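Local coordinates for bile salt hydrolase/transferase (Clostridium perfringens, PDB 2RLC), which catalyses the deconjugation of glycine- and taurine-linked bile salts into free bile acids and amino acids, and also couples bile acids to amines, at residues G16-I21 with D273-T278; I169-N174 with S226-V231. All blocks are in the same frame, centred on the assembly; numbering follows the deposited sequence. Where two conformers were deposited one is given.

Interaction 1: residues G16-I21 with D273-T278. With CHD (cholic acid), chain D.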
loop_
_atom_site.group_PDB
_atom_site.type_symbol
_atom_site.label_atom_id
_atom_site.label_comp_id
_atom_site.label_asym_id
_atom_site.label_seq_id
_atom_site.Cartn_x
_atom_site.Cartn_y
_atom_site.Cartn_z
ATOM N N GLY A 16 8.478 -20.457 18.457
ATOM C CA GLY A 16 7.679 -21.292 17.574
ATOM C C GLY A 16 7.499 -20.720 16.191
ATOM O O GLY A 16 8.226 -19.812 15.779
ATOM N N ARG A 17 6.511 -21.254 15.479
ATOM C CA ARG A 17 6.348 -20.956 14.067
ATOM C C ARG A 17 4.980 -21.331 13.528
ATOM O O ARG A 17 4.297 -22.205 14.076
ATOM C CB ARG A 17 7.424 -21.692 13.255
ATOM C CG ARG A 17 7.447 -23.220 13.451
ATOM C CD ARG A 17 6.623 -23.964 12.390
ATOM N NE ARG A 17 7.113 -23.695 11.039
ATOM C CZ ARG A 17 8.201 -24.247 10.509
ATOM N NH1 ARG A 17 8.922 -25.117 11.205
ATOM N NH2 ARG A 17 8.567 -23.935 9.273
ATOM N N ASN A 18 4.601 -20.650 12.452
ATOM C CA ASN A 18 3.570 -21.109 11.538
ATOM C C ASN A 18 4.224 -22.002 10.495
ATOM O O ASN A 18 5.268 -21.646 9.940
ATOM C CB ASN A 18 2.932 -19.924 10.812
ATOM C CG ASN A 18 1.885 -19.209 11.643
ATOM O OD1 ASN A 18 1.421 -19.716 12.662
ATOM N ND2 ASN A 18 1.493 -18.025 11.190
HETATM N N MSE A 19 3.611 -23.154 10.237
HETATM C CA MSE A 19 4.003 -24.017 9.131
HETATM C C MSE A 19 3.059 -23.751 7.969
HETATM O O MSE A 19 1.882 -24.101 8.035
HETATM C CB MSE A 19 3.938 -25.490 9.541
HETATM C CG MSE A 19 4.062 -26.486 8.382
HETATM SE SE MSE A 19 5.791 -26.376 7.503
HETATM C CE MSE A 19 6.892 -26.983 8.973
ATOM N N ASP A 20 3.582 -23.126 6.915
ATOM C CA ASP A 20 2.781 -22.759 5.750
ATOM C C ASP A 20 3.169 -23.603 4.540
ATOM O O ASP A 20 4.143 -23.296 3.851
ATOM C CB ASP A 20 2.954 -21.267 5.418
ATOM C CG ASP A 20 2.699 -20.359 6.614
ATOM O OD1 ASP A 20 1.941 -20.755 7.529
ATOM O OD2 ASP A 20 3.256 -19.241 6.627
ATOM N N ILE A 21 2.410 -24.671 4.296
ATOM C CA ILE A 21 2.655 -25.578 3.160
ATOM C C ILE A 21 1.339 -26.078 2.558
ATOM O O ILE A 21 0.288 -25.983 3.194
ATOM C CB ILE A 21 3.549 -26.790 3.545
ATOM C CG1 ILE A 21 2.991 -27.508 4.778
ATOM C CG2 ILE A 21 5.007 -26.355 3.746
ATOM C CD1 ILE A 21 3.790 -28.723 5.208
ATOM N N ASP A 273 -2.113 -22.980 -0.373
ATOM C CA ASP A 273 -1.058 -22.892 0.616
ATOM C C ASP A 273 -1.704 -22.363 1.889
ATOM O O ASP A 273 -2.311 -21.293 1.888
ATOM C CB ASP A 273 0.033 -21.939 0.126
ATOM C CG ASP A 273 1.334 -22.082 0.891
ATOM O OD1 ASP A 273 1.471 -23.019 1.704
ATOM O OD2 ASP A 273 2.233 -21.244 0.669
ATOM N N LEU A 274 -1.611 -23.125 2.969
ATOM C CA LEU A 274 -2.218 -22.682 4.216
ATOM C C LEU A 274 -1.302 -22.887 5.409
ATOM O O LEU A 274 -0.307 -23.608 5.322
ATOM C CB LEU A 274 -3.589 -23.339 4.425
ATOM C CG LEU A 274 -3.711 -24.860 4.401
ATOM C CD1 LEU A 274 -3.603 -25.401 5.805
ATOM C CD2 LEU A 274 -5.038 -25.255 3.798
ATOM N N THR A 275 -1.633 -22.225 6.512
ATOM C CA THR A 275 -0.948 -22.455 7.769
ATOM C C THR A 275 -1.481 -23.754 8.351
ATOM O O THR A 275 -2.554 -23.793 8.960
ATOM C CB THR A 275 -1.118 -21.269 8.735
ATOM O OG1 THR A 275 -0.525 -20.109 8.143
ATOM C CG2 THR A 275 -0.432 -21.549 10.073
ATOM N N GLN A 276 -0.721 -24.821 8.119
ATOM C CA GLN A 276 -1.109 -26.170 8.511
ATOM C C GLN A 276 -1.123 -26.321 10.019
ATOM O O GLN A 276 -2.056 -26.899 10.580
ATOM C CB GLN A 276 -0.178 -27.204 7.872
ATOM C CG GLN A 276 -0.217 -27.210 6.344
ATOM C CD GLN A 276 -1.468 -27.867 5.774
ATOM O OE1 GLN A 276 -2.329 -28.354 6.513
ATOM N NE2 GLN A 276 -1.576 -27.876 4.448
ATOM N N TYR A 277 -0.085 -25.798 10.668
ATOM C CA TYR A 277 -0.026 -25.766 12.122
ATOM C C TYR A 277 0.724 -24.556 12.657
ATOM O O TYR A 277 1.495 -23.906 11.939
ATOM C CB TYR A 277 0.534 -27.081 12.701
ATOM C CG TYR A 277 2.026 -27.312 12.557
ATOM C CD1 TYR A 277 2.936 -26.764 13.471
ATOM C CD2 TYR A 277 2.527 -28.123 11.540
ATOM C CE1 TYR A 277 4.305 -26.992 13.352
ATOM C CE2 TYR A 277 3.893 -28.362 11.417
ATOM C CZ TYR A 277 4.774 -27.791 12.318
ATOM O OH TYR A 277 6.121 -28.035 12.182
ATOM N N THR A 278 0.467 -24.257 13.924
ATOM C CA THR A 278 1.205 -23.248 14.659
ATOM C C THR A 278 1.737 -23.890 15.929
ATOM O O THR A 278 0.963 -24.403 16.741
ATOM C CB THR A 278 0.315 -22.038 15.019
ATOM O OG1 THR A 278 -0.211 -21.456 13.819
ATOM C CG2 THR A 278 1.119 -20.986 15.782
HETATM C C1 CHD D . 10.311 -35.856 2.789
HETATM C C2 CHD D . 10.124 -35.161 1.439
HETATM C C3 CHD D . 11.368 -35.303 0.571
HETATM O O3 CHD D . 11.200 -34.520 -0.614
HETATM C C4 CHD D . 12.607 -34.813 1.317
HETATM C C5 CHD D . 12.775 -35.409 2.727
HETATM C C6 CHD D . 14.002 -34.779 3.406
HETATM C C7 CHD D . 13.769 -33.373 3.975
HETATM O O7 CHD D . 13.816 -32.422 2.900
HETATM C C8 CHD D . 12.465 -33.241 4.783
HETATM C C9 CHD D . 11.254 -33.885 4.070
HETATM C C10 CHD D . 11.505 -35.335 3.601
HETATM C C11 CHD D . 9.946 -33.694 4.868
HETATM C C12 CHD D . 9.675 -32.231 5.252
HETATM O O12 CHD D . 9.328 -31.483 4.076
HETATM C C13 CHD D . 10.873 -31.596 5.982
HETATM C C14 CHD D . 12.098 -31.780 5.087
HETATM C C15 CHD D . 13.183 -30.846 5.636
HETATM C C16 CHD D . 12.362 -29.710 6.281
HETATM C C17 CHD D . 10.879 -30.065 6.056
HETATM C C18 CHD D . 11.042 -32.228 7.372
HETATM C C19 CHD D . 11.644 -36.298 4.781
HETATM C C20 CHD D . 9.939 -29.353 7.053
HETATM C C21 CHD D . 8.456 -29.633 6.803
HETATM C C22 CHD D . 10.168 -27.838 7.106
HETATM C C23 CHD D . 10.094 -27.163 5.732
HETATM O O25 CHD D . 8.769 -25.532 4.644
HETATM C C24 CHD D . 9.213 -25.938 5.741
HETATM O O26 CHD D . 8.961 -25.378 6.830
HETATM O O HOH W 1 4.449 -21.946 1.622
#

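Interaction 2: residues I169-N174 with S226-V231. With GLY (glycine), chain E.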
loop_
_atom_site.group_PDB
_atom_site.type_symbol
_atom_site.label_atom_id
_atom_site.label_comp_id
_atom_site.label_asym_id
_atom_site.label_seq_id
_atom_site.Cartn_x
_atom_site.Cartn_y
_atom_site.Cartn_z
ATOM N N ILE A 169 15.105 -8.798 16.097
ATOM C CA ILE A 169 13.735 -8.477 15.704
ATOM C C ILE A 169 12.747 -9.469 16.322
ATOM O O ILE A 169 11.594 -9.120 16.594
ATOM C CB ILE A 169 13.592 -8.428 14.167
ATOM C CG1 ILE A 169 14.681 -7.531 13.576
ATOM C CG2 ILE A 169 12.216 -7.900 13.768
ATOM C CD1 ILE A 169 15.130 -7.948 12.210
ATOM N N GLY A 170 13.217 -10.695 16.547
ATOM C CA GLY A 170 12.426 -11.745 17.190
ATOM C C GLY A 170 11.580 -12.547 16.218
ATOM O O GLY A 170 10.723 -13.334 16.637
ATOM N N VAL A 171 11.818 -12.344 14.923
ATOM C CA VAL A 171 11.003 -12.959 13.873
ATOM C C VAL A 171 11.835 -13.445 12.685
ATOM O O VAL A 171 12.976 -13.021 12.483
ATOM C CB VAL A 171 9.872 -12.007 13.360
ATOM C CG1 VAL A 171 9.097 -11.393 14.520
ATOM C CG2 VAL A 171 10.434 -10.909 12.464
ATOM N N LEU A 172 11.245 -14.339 11.899
ATOM C CA LEU A 172 11.835 -14.790 10.648
ATOM C C LEU A 172 10.714 -15.248 9.729
ATOM O O LEU A 172 9.698 -15.764 10.195
ATOM C CB LEU A 172 12.821 -15.941 10.891
ATOM C CG LEU A 172 13.687 -16.417 9.715
ATOM C CD1 LEU A 172 14.678 -15.340 9.272
ATOM C CD2 LEU A 172 14.422 -17.706 10.066
ATOM N N THR A 173 10.888 -15.042 8.428
ATOM C CA THR A 173 9.966 -15.614 7.451
ATOM C C THR A 173 10.737 -16.422 6.413
ATOM O O THR A 173 11.346 -17.436 6.747
ATOM C CB THR A 173 9.040 -14.560 6.788
ATOM O OG1 THR A 173 9.825 -13.541 6.160
ATOM C CG2 THR A 173 8.086 -13.932 7.813
ATOM N N ASN A 174 10.716 -15.973 5.163
ATOM C CA ASN A 174 11.399 -16.674 4.087
ATOM C C ASN A 174 12.328 -15.718 3.340
ATOM O O ASN A 174 12.835 -14.764 3.932
ATOM C CB ASN A 174 10.379 -17.333 3.154
ATOM C CG ASN A 174 9.300 -18.100 3.908
ATOM O OD1 ASN A 174 8.152 -17.663 3.988
ATOM N ND2 ASN A 174 9.674 -19.240 4.482
ATOM N N SER A 226 6.064 -9.092 3.478
ATOM C CA SER A 226 4.926 -8.462 4.151
ATOM C C SER A 226 4.654 -9.095 5.506
ATOM O O SER A 226 4.397 -8.390 6.487
ATOM C CB SER A 226 3.681 -8.532 3.273
ATOM O OG SER A 226 3.867 -7.757 2.102
ATOM N N ARG A 227 4.731 -10.422 5.561
ATOM C CA ARG A 227 4.531 -11.138 6.816
ATOM C C ARG A 227 5.602 -10.779 7.844
ATOM O O ARG A 227 5.289 -10.614 9.021
ATOM C CB ARG A 227 4.473 -12.647 6.588
ATOM C CG ARG A 227 3.184 -13.107 5.925
ATOM C CD ARG A 227 3.080 -14.620 5.887
ATOM N NE ARG A 227 3.853 -15.195 4.790
ATOM C CZ ARG A 227 5.048 -15.759 4.921
ATOM N NH1 ARG A 227 5.630 -15.828 6.111
ATOM N NH2 ARG A 227 5.664 -16.256 3.855
ATOM N N PHE A 228 6.853 -10.646 7.394
ATOM C CA PHE A 228 7.961 -10.238 8.270
ATOM C C PHE A 228 7.666 -8.881 8.909
ATOM O O PHE A 228 7.776 -8.727 10.126
ATOM C CB PHE A 228 9.285 -10.190 7.487
ATOM C CG PHE A 228 10.518 -10.042 8.356
ATOM C CD1 PHE A 228 10.852 -8.811 8.924
ATOM C CD2 PHE A 228 11.360 -11.129 8.578
ATOM C CE1 PHE A 228 11.990 -8.670 9.716
ATOM C CE2 PHE A 228 12.505 -10.998 9.372
ATOM C CZ PHE A 228 12.822 -9.766 9.938
ATOM N N ILE A 229 7.292 -7.906 8.083
ATOM C CA ILE A 229 6.923 -6.573 8.567
ATOM C C ILE A 229 5.806 -6.637 9.611
ATOM O O ILE A 229 5.948 -6.091 10.710
ATOM C CB ILE A 229 6.515 -5.630 7.401
ATOM C CG1 ILE A 229 7.689 -5.421 6.426
ATOM C CG2 ILE A 229 5.969 -4.291 7.932
ATOM C CD1 ILE A 229 8.983 -4.907 7.063
ATOM N N ARG A 230 4.709 -7.312 9.268
ATOM C CA ARG A 230 3.561 -7.409 10.174
ATOM C C ARG A 230 3.921 -7.976 11.551
ATOM O O ARG A 230 3.628 -7.343 12.567
ATOM C CB ARG A 230 2.387 -8.171 9.541
ATOM C CG ARG A 230 1.715 -7.420 8.401
ATOM C CD ARG A 230 0.195 -7.637 8.359
ATOM N NE ARG A 230 -0.199 -9.036 8.168
ATOM C CZ ARG A 230 -0.156 -9.690 7.006
ATOM N NH1 ARG A 230 0.293 -9.094 5.906
ATOM N NH2 ARG A 230 -0.549 -10.956 6.948
ATOM N N VAL A 231 4.557 -9.149 11.587
ATOM C CA VAL A 231 4.908 -9.774 12.872
ATOM C C VAL A 231 5.945 -8.983 13.661
ATOM O O VAL A 231 5.878 -8.933 14.890
ATOM C CB VAL A 231 5.348 -11.261 12.751
ATOM C CG1 VAL A 231 4.151 -12.147 12.478
ATOM C CG2 VAL A 231 6.446 -11.451 11.703
HETATM N N GLY E . 5.998 -19.843 2.711
HETATM C CA GLY E . 7.189 -20.304 2.022
HETATM C C GLY E . 7.444 -19.527 0.757
HETATM O O GLY E . 6.485 -19.304 -0.014
HETATM O OXT GLY E . 8.610 -19.137 0.531
#

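Interaction 1: residues G16-I21 with D273-T278
M19, modelled as selenomethionine, faces both Q276 and Y277, a classic beta bulge in an otherwise regular antiparallel pair. Its N donates an almost straight bond to Y277 O (2.8 Å, 178°), while Q276 N reaches back to M19 O at 2.7 Å. The helical backbone of Q276 accommodates the extra residue, at the price of a buried Y277 N that has no partner in the model. The side chain of Q276 is put to use: bent at chi2, it lays CG against I21 CG1 and brings Q276 NE2 to I21 O (2.9 Å) from above the carbonyl plane.

The two faces of the sheet differ in character. On one, M19 CB lies 3.6 Å from the centroid of the Y277 ring, a CH-pi contact over the face. The M19 chain then folds back at chi2 and chi3, setting CE over the centre of the R17 guanidinium. R17 NE bonds N18 O, and R17 NH2, hydrogen-bonded to G79 O, also comes within 2.9 Å of cholate O26; NH1 forms a salt bridge with D68, which also accepts a bond from Y277 OH. R17 is a known bile-acid-binding residue, and this arrangement fixes its rotation. On the other face, T278 OG1 donates to N18 OD1 (2.7 Å) and T275 OG1 to D20 OD1 (2.6 Å), the latter from above the carboxylate plane.

Both segments belong to one antiparallel sheet of the Ntn-hydrolase core: strand 3-7 flanks 13-21, strand 287-292 flanks 274-282 and meets Y277 and T278, and helix 248-256 packs on T278.

Interaction 2: residues I169-N174 with S226-V231
F228 of helix 224-242 packs against V171 of strand 171-172, outermost in its sheet within this chain, an instance of the helix-on-sheet layering in the αββα sandwich of Ntn hydrolases. Apolar contacts make up most of the interface. V171 CG2 lies over one face of the F228 ring, at its centre and 3.7 Å from the centroid, as a CH-pi contact. I169 CD1 meets the edge of the same ring, 3.7 Å from F228 CZ. With CG anti to the backbone N (chi1 -169°), F228 extends its ring to where I169, V171, L172 and T173 all reach it. At the R227-F228 end, T173 CG2 rests against both F228 N and R227 NH1.

The polar groups gather toward N174, beside the glycine product. T173 OG1, bonded to P224 O, also packs at the F228 ring edge, and N174 ND2 is bonded to N81 O. R227 is held by F222 O at NE and by the carbonyl of the modified residue 1 at NH1, which leaves NH2 to face N174. Glycine N gives N174 OD1 a weak bond. R227 NH2 approaches this OD1 nearly in line with its C=O bond, at 2.9 Å and with an N-H...O angle of 172°.

Interactions 1 and 2 meet where D20 OD2 packs 4.2 Å from R227 NH1, so that a sheet and its covering helix build one active site from separate parts of the chain. Interaction 2 is nested inside the loop closed by interaction 1, with centres 14 Å apart, and both reach the same sheet. Each also bonds the oxidised cysteine at position 1, the inferred nucleophile: D20 N from interaction 1, R227 NH1 from interaction 2. The products divide between them, cholate over R17, M19 and I21, glycine beside N174 and R227. The N174 side chain is about 6 Å from cholate, and that of D20 about 4 Å from glycine.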